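Local structure of T cell receptor gamma chain (Monodelphis domestica, 7L15) at residues T14-Q19 / I114-A119; E150-N155 / Y205-L210. The protein pairs with a mu chain to form a marsupial gamma mu T cell receptor, which probably recognises antigen through its variable domains. All blocks are in the same frame, centred on the assembly; numbering follows the deposited sequence.

Contact 1 (T14-Q19 / I114-A119)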
# COMPACT_ATOMS: atom_id res chain seq x y z
N THR B 14 -8.60 5.48 -14.98
CA THR B 14 -9.96 5.90 -14.72
C THR B 14 -10.74 5.94 -16.03
O THR B 14 -10.23 6.43 -17.05
CB THR B 14 -10.02 7.28 -14.05
OG1 THR B 14 -9.24 7.27 -12.86
CG2 THR B 14 -11.45 7.64 -13.67
N ARG B 15 -11.95 5.41 -16.01
CA ARG B 15 -12.74 5.31 -17.23
C ARG B 15 -14.20 5.51 -16.89
O ARG B 15 -14.63 5.35 -15.74
CB ARG B 15 -12.55 3.94 -17.90
CG ARG B 15 -11.15 3.68 -18.42
CD ARG B 15 -10.89 4.47 -19.71
NE ARG B 15 -9.55 4.18 -20.24
CZ ARG B 15 -8.50 4.96 -20.05
NH1 ARG B 15 -8.62 6.08 -19.35
NH2 ARG B 15 -7.32 4.62 -20.56
N ASN B 16 -14.98 5.85 -17.92
CA ASN B 16 -16.43 5.76 -17.87
C ASN B 16 -16.87 4.42 -18.45
O ASN B 16 -16.07 3.69 -19.05
CB ASN B 16 -17.08 6.93 -18.62
CG ASN B 16 -16.85 8.26 -17.92
OD1 ASN B 16 -16.22 9.17 -18.46
ND2 ASN B 16 -17.38 8.38 -16.70
N ALA B 17 -18.15 4.10 -18.27
CA ALA B 17 -18.66 2.82 -18.74
C ALA B 17 -18.54 2.71 -20.25
O ALA B 17 -18.48 3.71 -20.97
CB ALA B 17 -20.12 2.64 -18.33
N LYS B 18 -18.47 1.47 -20.74
CA LYS B 18 -18.42 1.11 -22.15
C LYS B 18 -17.07 1.43 -22.79
O LYS B 18 -16.86 1.09 -23.96
CB LYS B 18 -19.55 1.77 -22.97
CG LYS B 18 -20.92 1.71 -22.28
CD LYS B 18 -22.09 2.03 -23.21
CE LYS B 18 -23.40 2.17 -22.43
NZ LYS B 18 -24.47 1.22 -22.89
N GLN B 19 -16.13 2.03 -22.06
CA GLN B 19 -14.79 2.27 -22.58
C GLN B 19 -13.94 1.02 -22.36
O GLN B 19 -14.43 -0.05 -22.01
CB GLN B 19 -14.19 3.53 -21.94
CG GLN B 19 -15.10 4.74 -22.10
CD GLN B 19 -14.54 6.04 -21.52
OE1 GLN B 19 -13.73 6.03 -20.60
NE2 GLN B 19 -15.00 7.17 -22.07
N ILE B 114 -10.49 2.12 -12.25
CA ILE B 114 -11.63 2.81 -11.68
C ILE B 114 -12.62 3.09 -12.80
O ILE B 114 -12.30 3.83 -13.73
CB ILE B 114 -11.22 4.12 -10.98
CG1 ILE B 114 -10.16 3.84 -9.92
CG2 ILE B 114 -12.46 4.83 -10.42
CD1 ILE B 114 -9.50 5.09 -9.39
N VAL B 115 -13.79 2.48 -12.71
CA VAL B 115 -14.85 2.72 -13.68
C VAL B 115 -15.96 3.45 -12.95
O VAL B 115 -16.45 2.98 -11.91
CB VAL B 115 -15.35 1.41 -14.31
CG1 VAL B 115 -16.24 1.71 -15.53
CG2 VAL B 115 -14.16 0.56 -14.70
N THR B 116 -16.35 4.60 -13.47
CA THR B 116 -17.40 5.40 -12.85
C THR B 116 -18.40 5.85 -13.90
O THR B 116 -18.07 6.00 -15.09
CB THR B 116 -16.82 6.61 -12.11
OG1 THR B 116 -17.90 7.39 -11.58
CG2 THR B 116 -16.01 7.46 -13.03
N GLU B 117 -19.63 6.03 -13.46
CA GLU B 117 -20.67 6.54 -14.34
C GLU B 117 -20.80 8.06 -14.27
O GLU B 117 -21.62 8.63 -14.98
CB GLU B 117 -22.01 5.87 -14.04
CG GLU B 117 -22.42 4.84 -15.09
CD GLU B 117 -23.17 3.65 -14.51
OE1 GLU B 117 -23.96 3.84 -13.56
OE2 GLU B 117 -22.97 2.51 -15.00
N SER B 118 -19.99 8.73 -13.44
CA SER B 118 -20.00 10.18 -13.35
C SER B 118 -18.95 10.79 -14.25
O SER B 118 -17.88 10.22 -14.48
CB SER B 118 -19.75 10.63 -11.91
OG SER B 118 -20.68 10.04 -11.02
N ALA B 119 -19.24 11.98 -14.78
CA ALA B 119 -18.21 12.73 -15.47
C ALA B 119 -17.06 13.02 -14.50
O ALA B 119 -17.27 13.22 -13.31
CB ALA B 119 -18.76 14.04 -16.02

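Contact 2 (E150-N155 / Y205-L210)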
# COMPACT_ATOMS: atom_id res chain seq x y z
N GLU B 150 -1.73 18.18 -3.07
CA GLU B 150 -3.14 18.50 -2.96
C GLU B 150 -3.85 18.55 -4.30
O GLU B 150 -3.24 18.67 -5.37
CB GLU B 150 -3.39 19.81 -2.20
CG GLU B 150 -2.51 20.96 -2.54
CD GLU B 150 -2.87 22.18 -1.70
OE1 GLU B 150 -3.31 22.00 -0.54
OE2 GLU B 150 -2.73 23.31 -2.21
N ASP B 151 -5.17 18.43 -4.19
CA ASP B 151 -6.11 18.69 -5.27
C ASP B 151 -5.88 17.77 -6.47
O ASP B 151 -5.89 18.22 -7.62
CB ASP B 151 -6.05 20.16 -5.70
CG ASP B 151 -7.28 20.58 -6.46
OD1 ASP B 151 -8.36 20.08 -6.09
OD2 ASP B 151 -7.18 21.38 -7.41
N PHE B 152 -5.67 16.48 -6.21
CA PHE B 152 -5.54 15.53 -7.31
C PHE B 152 -6.79 14.66 -7.44
O PHE B 152 -7.62 14.59 -6.53
CB PHE B 152 -4.26 14.66 -7.20
CG PHE B 152 -4.09 13.92 -5.88
CD1 PHE B 152 -4.70 12.70 -5.67
CD2 PHE B 152 -3.26 14.42 -4.89
CE1 PHE B 152 -4.51 12.00 -4.47
CE2 PHE B 152 -3.06 13.73 -3.68
CZ PHE B 152 -3.70 12.53 -3.47
N PHE B 153 -6.93 14.05 -8.62
CA PHE B 153 -7.99 13.11 -8.92
C PHE B 153 -7.45 12.19 -10.01
O PHE B 153 -6.91 12.70 -11.00
CB PHE B 153 -9.27 13.78 -9.39
CG PHE B 153 -10.39 12.81 -9.61
CD1 PHE B 153 -10.48 12.10 -10.79
CD2 PHE B 153 -11.33 12.59 -8.62
CE1 PHE B 153 -11.50 11.19 -10.97
CE2 PHE B 153 -12.35 11.69 -8.80
CZ PHE B 153 -12.44 10.99 -9.97
N PRO B 154 -7.59 10.86 -9.88
CA PRO B 154 -8.31 10.13 -8.83
C PRO B 154 -7.56 10.06 -7.49
O PRO B 154 -6.46 10.60 -7.39
CB PRO B 154 -8.44 8.73 -9.43
CG PRO B 154 -7.18 8.58 -10.23
CD PRO B 154 -6.88 9.95 -10.80
N ASN B 155 -8.17 9.41 -6.48
CA ASN B 155 -7.61 9.28 -5.13
C ASN B 155 -6.55 8.18 -5.02
O ASN B 155 -6.56 7.40 -4.07
CB ASN B 155 -8.75 9.03 -4.14
CG ASN B 155 -9.51 7.74 -4.42
OD1 ASN B 155 -9.51 7.23 -5.53
ND2 ASN B 155 -10.17 7.20 -3.38
N TYR B 205 6.89 11.29 -6.76
CA TYR B 205 5.51 10.84 -6.74
C TYR B 205 5.04 10.42 -8.13
O TYR B 205 5.54 10.90 -9.15
CB TYR B 205 4.55 11.90 -6.14
CG TYR B 205 4.44 13.20 -6.90
CD1 TYR B 205 5.33 14.24 -6.68
CD2 TYR B 205 3.41 13.41 -7.82
CE1 TYR B 205 5.20 15.45 -7.36
CE2 TYR B 205 3.27 14.59 -8.50
CZ TYR B 205 4.17 15.61 -8.28
OH TYR B 205 4.01 16.78 -8.99
N GLN B 206 4.09 9.49 -8.15
CA GLN B 206 3.44 9.02 -9.37
C GLN B 206 1.94 9.23 -9.25
O GLN B 206 1.35 9.13 -8.17
CB GLN B 206 3.71 7.52 -9.63
CG GLN B 206 5.15 7.18 -9.93
CD GLN B 206 5.40 5.68 -9.85
OE1 GLN B 206 4.62 4.90 -10.37
NE2 GLN B 206 6.48 5.29 -9.19
N HIS B 207 1.32 9.51 -10.39
CA HIS B 207 -0.10 9.77 -10.43
C HIS B 207 -0.57 9.59 -11.86
O HIS B 207 0.19 9.81 -12.80
CB HIS B 207 -0.44 11.18 -9.94
CG HIS B 207 -1.90 11.39 -9.74
ND1 HIS B 207 -2.73 11.82 -10.76
CD2 HIS B 207 -2.70 11.16 -8.67
CE1 HIS B 207 -3.97 11.88 -10.31
NE2 HIS B 207 -3.98 11.50 -9.04
N GLU B 208 -1.84 9.19 -12.00
CA GLU B 208 -2.36 8.86 -13.32
C GLU B 208 -2.33 10.07 -14.25
O GLU B 208 -2.15 9.92 -15.46
CB GLU B 208 -3.77 8.28 -13.21
CG GLU B 208 -4.38 7.85 -14.55
CD GLU B 208 -5.86 7.46 -14.45
OE1 GLU B 208 -6.35 7.18 -13.33
OE2 GLU B 208 -6.54 7.44 -15.50
N ASP B 209 -2.47 11.28 -13.71
CA ASP B 209 -2.45 12.44 -14.59
C ASP B 209 -1.05 12.79 -15.07
O ASP B 209 -0.91 13.62 -15.96
CB ASP B 209 -3.08 13.66 -13.91
CG ASP B 209 -3.58 14.68 -14.92
OD1 ASP B 209 -4.30 14.29 -15.86
OD2 ASP B 209 -3.24 15.88 -14.78
N LEU B 210 -0.02 12.16 -14.50
CA LEU B 210 1.35 12.27 -14.96
C LEU B 210 1.71 11.18 -15.95
O LEU B 210 2.86 11.14 -16.42
CB LEU B 210 2.31 12.21 -13.77
CG LEU B 210 2.11 13.22 -12.64
CD1 LEU B 210 3.25 13.08 -11.66
CD2 LEU B 210 2.06 14.63 -13.19

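Contact 1 (T14-Q19 / I114-A119)
Thr14-Arg15 and Ile114-Val115 pair as parallel strands, their axes 4.7 Å apart at closest and splayed by 29°. This is the A' to G pairing of an immunoglobulin V domain, where strand 12-16 lies at the edge of the sheet beside strand 104-116. Two backbone bonds join them through Arg15: its N donates to Ile114 O at 2.8 Å, and its O accepts from Thr116 N at 2.9 Å. The next bond of the ladder upstream is formed between Ile13 and Ile114. Thr14 and Ile114 place their side chains on one face and meet obliquely, Thr14 OG1 lying 4.1 Å from Ile114 CD1. Arg15 and Val115 turn to the other face, but the arginine chain bends at chi2 (-75°) and leads off the partner strand; its NH1 returns to Thr14 O, while NE reaches Ser20 O. From Asn16 to Gln19 the chain makes a type II turn; OE1 of Gln19 takes the Asn16 N-H from above the plane of its own amide. Val115 CG1 lies against the start of this turn. On the partner strand, Thr116 OG1 accepts Ser118 N at 3.1 Å in an ST turn that curls the chain after Thr116. With CG beside the backbone N (chi1 -68°), the Asn16 amide is carried toward this turn. Its ND2 straddles two carbonyls, standing above the plane of each: Thr116 O at 3.0 Å, and Ser118 O at 2.9 Å, which itself lies in the plane of the Asn16 amide.

Contact 2 (E150-N155 / Y205-L210)
His207, just after Gln206 of strand 201-206, brings its imidazole against 152-154, meeting the Phe152 ring, the carbonyl of Phe153 and both the ring and carbonyl of Pro154. The setting is the BC loop of an immunoglobulin C1 domain facing the start of the FG loop, with a cis peptide bond before Pro154. Here the packing is close. Pro154 O lies in the plane of the imidazole and accepts from His207 NE2 at 3.1 Å, with an angle of 159° at the hydrogen. Phe153 O comes to the same ring edge, 3.1 Å from His207 CE1, and Pro154 CD reaches that CE1 at 3.5 Å. Phe152 comes in obliquely, its CD1 3.6 Å from His207 NE2 and the two ring planes inclined at 64°; a chi1 of 54°, which sets CG between the backbone N and the carbonyl carbon, brings its ring to the histidine. Its side chain also touches Tyr184 of strand 183-193. The extended Glu208 chain crosses the proline at about a right angle, OE1 3.5 Å from Pro154 CG, and spends its carboxylate on the V domain, with OE1 bonded to Ser12 OG.

The margins are looser. The Asp209 side chain stays back, its CB 4.9 Å from Phe153 O, and is partly exposed, as is Phe153, whose ring takes Pro154 CB over one face. Farther out, partly exposed Glu150 forms a salt bridge with Arg194 of the mu chain.

The buried imidazole is gripped at both nitrogens: NE2 donates to the Pro154 carbonyl, while His207 ND1 accepts from Asp209 N at 3.0 Å. That pattern fixes the ring's rotation and is consistent with a neutral histidine carrying its proton on NE2.

Overall arrangement
The two contacts face each other across the elbow between the V and C domains, their centres about 17 Å apart. Contact 1 belongs to the V domain and contact 2 to the C domain, and they follow one another along the chain. At the junction Glu208 OE2 of contact 2 probably accepts a hydrogen bond from Thr14 N of contact 1 at 2.9 Å. Beside it Pro154 packs on the V domain, with CG 3.6 Å from Thr14 OG1 and CB 3.8 Å from Ile114 CD1. Glu208 thus reaches Thr14 and Ser12 with its two carboxylate oxygens, and the Pro154 ring packs next to them.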